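Local coordinates for protein lysozyme (Asticcacaulis excentricus, PDB 6H9D) that is a phage-lysozyme-like muramidase domain of SpmX, probably a co-opted and detoxified peptidoglycan hydrolase tied to stalk synthesis and cell morphogenesis, at residues L71-L84 against F96-V110. Numbering follows the deposited sequence.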
loop_
_atom_site.group_PDB
_atom_site.type_symbol
_atom_site.label_atom_id
_atom_site.label_comp_id
_atom_site.label_asym_id
_atom_site.label_seq_id
_atom_site.Cartn_x
_atom_site.Cartn_y
_atom_site.Cartn_z
ATOM N N LEU A 71 -12.630 5.624 5.092
ATOM C CA LEU A 71 -12.037 5.992 6.395
ATOM C C LEU A 71 -11.649 7.467 6.451
ATOM O O LEU A 71 -11.585 7.995 7.549
ATOM C CB LEU A 71 -10.837 5.091 6.644
ATOM C CG LEU A 71 -11.191 3.645 6.943
ATOM C CD1 LEU A 71 -9.939 2.842 7.180
ATOM C CD2 LEU A 71 -12.106 3.571 8.144
ATOM N N VAL A 72 -11.409 8.082 5.298
ATOM C CA VAL A 72 -10.999 9.510 5.278
ATOM C C VAL A 72 -12.234 10.389 5.059
ATOM O O VAL A 72 -12.882 10.220 4.061
ATOM C CB VAL A 72 -9.887 9.775 4.250
ATOM C CG1 VAL A 72 -9.560 11.252 4.172
ATOM C CG2 VAL A 72 -8.639 8.979 4.583
ATOM N N HIS A 73 -12.490 11.304 5.992
ATOM C CA HIS A 73 -13.655 12.217 5.937
ATOM C C HIS A 73 -13.261 13.599 5.413
ATOM O O HIS A 73 -14.161 14.370 5.108
ATOM C CB HIS A 73 -14.277 12.341 7.322
ATOM C CG HIS A 73 -14.480 11.024 7.969
ATOM N ND1 HIS A 73 -15.229 10.047 7.388
ATOM C CD2 HIS A 73 -13.990 10.509 9.108
ATOM C CE1 HIS A 73 -15.216 8.985 8.151
ATOM N NE2 HIS A 73 -14.466 9.243 9.210
ATOM N N THR A 74 -11.974 13.914 5.363
ATOM C CA THR A 74 -11.593 15.245 4.841
ATOM C C THR A 74 -11.385 15.131 3.335
ATOM O O THR A 74 -11.145 14.024 2.862
ATOM C CB THR A 74 -10.318 15.771 5.503
ATOM O OG1 THR A 74 -9.247 14.954 5.053
ATOM C CG2 THR A 74 -10.373 15.759 7.011
ATOM N N PRO A 75 -11.440 16.232 2.569
ATOM C CA PRO A 75 -11.192 16.181 1.138
ATOM C C PRO A 75 -9.716 15.852 0.892
ATOM O O PRO A 75 -8.890 16.233 1.657
ATOM C CB PRO A 75 -11.515 17.591 0.654
ATOM C CG PRO A 75 -12.353 18.165 1.763
ATOM C CD PRO A 75 -11.776 17.560 3.022
ATOM N N LEU A 76 -9.432 15.140 -0.186
ATOM C CA LEU A 76 -8.033 14.774 -0.472
ATOM C C LEU A 76 -7.673 15.194 -1.887
ATOM O O LEU A 76 -8.544 15.234 -2.729
ATOM C CB LEU A 76 -7.906 13.251 -0.428
ATOM C CG LEU A 76 -8.082 12.564 0.916
ATOM C CD1 LEU A 76 -8.007 11.071 0.723
ATOM C CD2 LEU A 76 -7.028 13.015 1.898
ATOM N N THR A 77 -6.395 15.470 -2.098
ATOM C CA THR A 77 -5.886 15.676 -3.466
ATOM C C THR A 77 -5.592 14.282 -4.043
ATOM O O THR A 77 -5.461 13.327 -3.269
ATOM C CB THR A 77 -4.614 16.529 -3.477
ATOM O OG1 THR A 77 -3.523 15.751 -3.007
ATOM C CG2 THR A 77 -4.732 17.798 -2.676
ATOM N N GLN A 78 -5.439 14.179 -5.356
ATOM C CA GLN A 78 -5.125 12.861 -5.952
ATOM C C GLN A 78 -3.822 12.302 -5.365
ATOM O O GLN A 78 -3.792 11.137 -5.090
ATOM C CB GLN A 78 -5.002 12.969 -7.464
ATOM C CG GLN A 78 -4.681 11.648 -8.127
ATOM C CD GLN A 78 -5.851 10.706 -8.042
ATOM O OE1 GLN A 78 -6.967 11.049 -8.395
ATOM N NE2 GLN A 78 -5.596 9.511 -7.560
ATOM N N ASN A 79 -2.796 13.134 -5.211
ATOM C CA ASN A 79 -1.493 12.694 -4.654
ATOM C C ASN A 79 -1.676 12.187 -3.224
ATOM O O ASN A 79 -1.063 11.203 -2.890
ATOM C CB ASN A 79 -0.438 13.791 -4.727
ATOM C CG ASN A 79 -0.034 14.106 -6.147
ATOM O OD1 ASN A 79 -0.317 13.349 -7.045
ATOM N ND2 ASN A 79 0.621 15.226 -6.356
ATOM N N GLN A 80 -2.495 12.861 -2.427
ATOM C CA GLN A 80 -2.682 12.455 -1.043
ATOM C C GLN A 80 -3.352 11.077 -1.018
ATOM O O GLN A 80 -2.944 10.181 -0.277
ATOM C CB GLN A 80 -3.521 13.469 -0.279
ATOM C CG GLN A 80 -2.772 14.742 0.095
ATOM C CD GLN A 80 -3.723 15.810 0.592
ATOM O OE1 GLN A 80 -4.918 15.783 0.326
ATOM N NE2 GLN A 80 -3.191 16.752 1.346
ATOM N N PHE A 81 -4.346 10.918 -1.880
ATOM C CA PHE A 81 -5.106 9.676 -1.973
ATOM C C PHE A 81 -4.182 8.532 -2.404
ATOM O O PHE A 81 -4.179 7.504 -1.779
ATOM C CB PHE A 81 -6.269 9.826 -2.951
ATOM C CG PHE A 81 -7.130 8.593 -2.993
ATOM C CD1 PHE A 81 -7.935 8.278 -1.909
ATOM C CD2 PHE A 81 -7.007 7.678 -4.027
ATOM C CE1 PHE A 81 -8.700 7.120 -1.910
ATOM C CE2 PHE A 81 -7.773 6.522 -4.029
ATOM C CZ PHE A 81 -8.596 6.238 -2.957
ATOM N N ASP A 82 -3.406 8.756 -3.472
ATOM C CA ASP A 82 -2.490 7.769 -4.027
ATOM C C ASP A 82 -1.501 7.305 -2.937
ATOM O O ASP A 82 -1.270 6.125 -2.770
ATOM C CB ASP A 82 -1.711 8.353 -5.205
ATOM C CG ASP A 82 -2.465 8.428 -6.522
ATOM O OD1 ASP A 82 -3.574 7.836 -6.631
ATOM O OD2 ASP A 82 -1.922 9.055 -7.435
ATOM N N ALA A 83 -0.888 8.261 -2.234
ATOM C CA ALA A 83 0.080 7.943 -1.148
ATOM C C ALA A 83 -0.606 7.176 -0.008
ATOM O O ALA A 83 -0.002 6.257 0.555
ATOM C CB ALA A 83 0.735 9.195 -0.622
ATOM N N LEU A 84 -1.825 7.588 0.368
ATOM C CA LEU A 84 -2.549 6.887 1.449
ATOM C C LEU A 84 -2.913 5.452 1.029
ATOM O O LEU A 84 -2.862 4.562 1.854
ATOM C CB LEU A 84 -3.790 7.675 1.870
ATOM C CG LEU A 84 -3.507 8.940 2.681
ATOM C CD1 LEU A 84 -4.797 9.663 3.001
ATOM C CD2 LEU A 84 -2.740 8.649 3.962
ATOM N N PHE A 96 -4.451 0.650 9.451
ATOM C CA PHE A 96 -4.661 1.997 8.912
ATOM C C PHE A 96 -5.822 2.664 9.650
ATOM O O PHE A 96 -5.717 3.805 10.076
ATOM C CB PHE A 96 -4.951 1.973 7.414
ATOM C CG PHE A 96 -5.166 3.336 6.808
ATOM C CD1 PHE A 96 -4.138 4.263 6.772
ATOM C CD2 PHE A 96 -6.380 3.675 6.251
ATOM C CE1 PHE A 96 -4.337 5.524 6.232
ATOM C CE2 PHE A 96 -6.578 4.924 5.690
ATOM C CZ PHE A 96 -5.555 5.851 5.688
ATOM N N GLY A 97 -6.931 1.924 9.775
ATOM C CA GLY A 97 -8.118 2.369 10.516
ATOM C C GLY A 97 -7.799 2.914 11.898
ATOM O O GLY A 97 -8.456 3.831 12.357
ATOM N N GLN A 98 -6.787 2.355 12.568
ATOM C CA GLN A 98 -6.478 2.697 13.949
ATOM C C GLN A 98 -5.285 3.653 14.038
ATOM O O GLN A 98 -4.848 3.936 15.143
ATOM C CB GLN A 98 -6.134 1.434 14.751
ATOM C CG GLN A 98 -7.262 0.408 14.802
ATOM C CD GLN A 98 -8.602 1.032 15.114
ATOM O OE1 GLN A 98 -9.568 0.879 14.366
ATOM N NE2 GLN A 98 -8.663 1.766 16.215
ATOM N N SER A 99 -4.761 4.127 12.892
ATOM C CA SER A 99 -3.427 4.760 12.858
ATOM C C SER A 99 -3.483 6.249 13.227
ATOM O O SER A 99 -4.465 6.953 12.961
ATOM C CB SER A 99 -2.764 4.593 11.497
ATOM O OG SER A 99 -3.483 5.306 10.494
ATOM N N ASP A 100 -2.388 6.684 13.861
ATOM C CA ASP A 100 -2.017 8.078 14.024
ATOM C C ASP A 100 -2.174 8.830 12.687
ATOM O O ASP A 100 -2.736 9.917 12.650
ATOM C CB ASP A 100 -0.581 8.194 14.559
ATOM C CG ASP A 100 0.467 7.218 13.998
ATOM O OD1 ASP A 100 0.175 6.420 13.061
ATOM O OD2 ASP A 100 1.602 7.259 14.498
ATOM N N VAL A 101 -1.648 8.237 11.605
ATOM C CA VAL A 101 -1.685 8.841 10.257
ATOM C C VAL A 101 -3.108 9.244 9.888
ATOM O O VAL A 101 -3.359 10.395 9.549
ATOM C CB VAL A 101 -1.086 7.904 9.195
ATOM C CG1 VAL A 101 -1.275 8.453 7.783
ATOM C CG2 VAL A 101 0.376 7.624 9.485
ATOM N N LEU A 102 -4.048 8.298 9.975
ATOM C CA LEU A 102 -5.438 8.560 9.601
ATOM C C LEU A 102 -6.045 9.635 10.519
ATOM O O LEU A 102 -6.796 10.487 10.052
ATOM C CB LEU A 102 -6.256 7.265 9.695
ATOM C CG LEU A 102 -7.754 7.439 9.446
ATOM C CD1 LEU A 102 -8.004 8.022 8.074
ATOM C CD2 LEU A 102 -8.515 6.135 9.612
ATOM N N ARG A 103 -5.745 9.572 11.812
ATOM C CA ARG A 103 -6.281 10.546 12.759
ATOM C C ARG A 103 -5.897 11.962 12.347
ATOM O O ARG A 103 -6.738 12.859 12.291
ATOM C CB ARG A 103 -5.775 10.252 14.173
ATOM C CG ARG A 103 -6.802 9.585 15.073
ATOM C CD ARG A 103 -6.205 9.233 16.426
ATOM N NE ARG A 103 -6.142 7.789 16.636
ATOM C CZ ARG A 103 -5.016 7.110 16.826
ATOM N NH1 ARG A 103 -3.851 7.744 16.834
ATOM N NH2 ARG A 103 -5.053 5.798 17.010
ATOM N N ARG A 104 -4.614 12.144 12.060
ATOM C CA ARG A 104 -4.067 13.425 11.641
ATOM C C ARG A 104 -4.733 13.869 10.349
ATOM O O ARG A 104 -5.184 15.007 10.232
ATOM C CB ARG A 104 -2.554 13.326 11.447
ATOM C CG ARG A 104 -1.750 13.489 12.727
ATOM C CD ARG A 104 -2.658 13.689 13.929
ATOM N NE ARG A 104 -2.204 12.930 15.090
ATOM C CZ ARG A 104 -3.003 12.503 16.063
ATOM N NH1 ARG A 104 -4.302 12.760 16.017
ATOM N NH2 ARG A 104 -2.502 11.817 17.082
ATOM N N VAL A 105 -4.794 12.963 9.378
ATOM C CA VAL A 105 -5.426 13.284 8.100
ATOM C C VAL A 105 -6.840 13.812 8.346
ATOM O O VAL A 105 -7.256 14.794 7.731
ATOM C CB VAL A 105 -5.463 12.071 7.157
ATOM C CG1 VAL A 105 -6.486 12.252 6.046
ATOM C CG2 VAL A 105 -4.094 11.795 6.585
ATOM N N ASN A 106 -7.582 13.139 9.231
ATOM C CA ASN A 106 -8.976 13.494 9.477
ATOM C C ASN A 106 -9.059 14.808 10.274
ATOM O O ASN A 106 -10.092 15.432 10.302
ATOM C CB ASN A 106 -9.751 12.358 10.144
ATOM C CG ASN A 106 -10.273 11.358 9.135
ATOM O OD1 ASN A 106 -10.484 11.705 7.975
ATOM N ND2 ASN A 106 -10.474 10.122 9.553
ATOM N N GLU A 107 -7.969 15.208 10.922
ATOM C CA GLU A 107 -7.919 16.475 11.659
ATOM C C GLU A 107 -7.467 17.626 10.744
ATOM O O GLU A 107 -7.348 18.766 11.214
ATOM C CB GLU A 107 -6.935 16.372 12.830
ATOM C CG GLU A 107 -7.435 15.505 13.965
ATOM C CD GLU A 107 -6.356 15.085 14.947
ATOM O OE1 GLU A 107 -5.189 15.507 14.795
ATOM O OE2 GLU A 107 -6.682 14.319 15.849
ATOM N N GLY A 108 -7.163 17.326 9.474
ATOM C CA GLY A 108 -6.663 18.337 8.521
ATOM C C GLY A 108 -5.211 18.730 8.789
ATOM O O GLY A 108 -4.744 19.779 8.374
ATOM N N ARG A 109 -4.479 17.888 9.522
ATOM C CA ARG A 109 -3.081 18.141 9.870
ATOM C C ARG A 109 -2.186 17.297 8.956
ATOM O O ARG A 109 -1.627 16.293 9.369
ATOM C CB ARG A 109 -2.885 17.891 11.368
ATOM C CG ARG A 109 -3.960 18.553 12.232
ATOM C CD ARG A 109 -3.497 19.162 13.546
ATOM N NE ARG A 109 -3.333 18.192 14.617
ATOM C CZ ARG A 109 -2.172 17.843 15.154
ATOM N NH1 ARG A 109 -1.052 18.405 14.736
ATOM N NH2 ARG A 109 -2.135 16.934 16.109
ATOM N N VAL A 110 -2.061 17.754 7.703
ATOM C CA VAL A 110 -1.420 17.046 6.613
ATOM C C VAL A 110 0.054 16.770 6.942
ATOM O O VAL A 110 0.540 15.642 6.762
ATOM C CB VAL A 110 -1.615 17.845 5.305
ATOM C CG1 VAL A 110 -0.745 17.363 4.161
ATOM C CG2 VAL A 110 -3.067 17.828 4.879
#
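The H73 imidazole and the N106 carboxamide meet with their planes only 17° apart, ring CD2 lying 3.6 Å from N106 ND2. The carbonyl oxygen of L71 sits over one face of the imidazole, displaced toward its rim. On the F96 ring, L102 CB covers one face, also off centre, while L71 CD1 and L84 CD2 approach the ring obliquely, the former 3.8 Å from F96 CD2.

N106 illustrates how one amide can bind a turning backbone at two points. Its ND2 donates to L71 O over 3.1 Å, almost straight and in the planes of both groups. Its OD1 accepts from H73 N at 2.8 Å, with that donor tilted from the carbonyl plane. Used at both ends, the amide has its rotation fixed and bridges the residues flanking V72, where the chain leaves helix 50-71. T74 adds a weak bond from OG1 to V105 O, 3.3 Å long.

Beside these polar bonds the packing is aliphatic. V72 splits its branches: CG1, anti to the backbone N (chi1 176°), meets V105 CG1 at 3.7 Å, and CG2 turns to L102 CD1. L84 continues the seam, CD1 to V105 and CD2 to V101, and V68 of helix 50-71 touches it too. Farther along, Q80 NE2 lies against both methyls of V110, while its OE1 accepts from T77 N and its backbone N donates to OG1 of T77, the N-cap, completing the capping box that starts helix 78-91. Helix 100-106, closed by a Schellman motif at G108, is thereby joined to the connection between two longer helices, within the helical lobe characteristic of phage-type lysozymes.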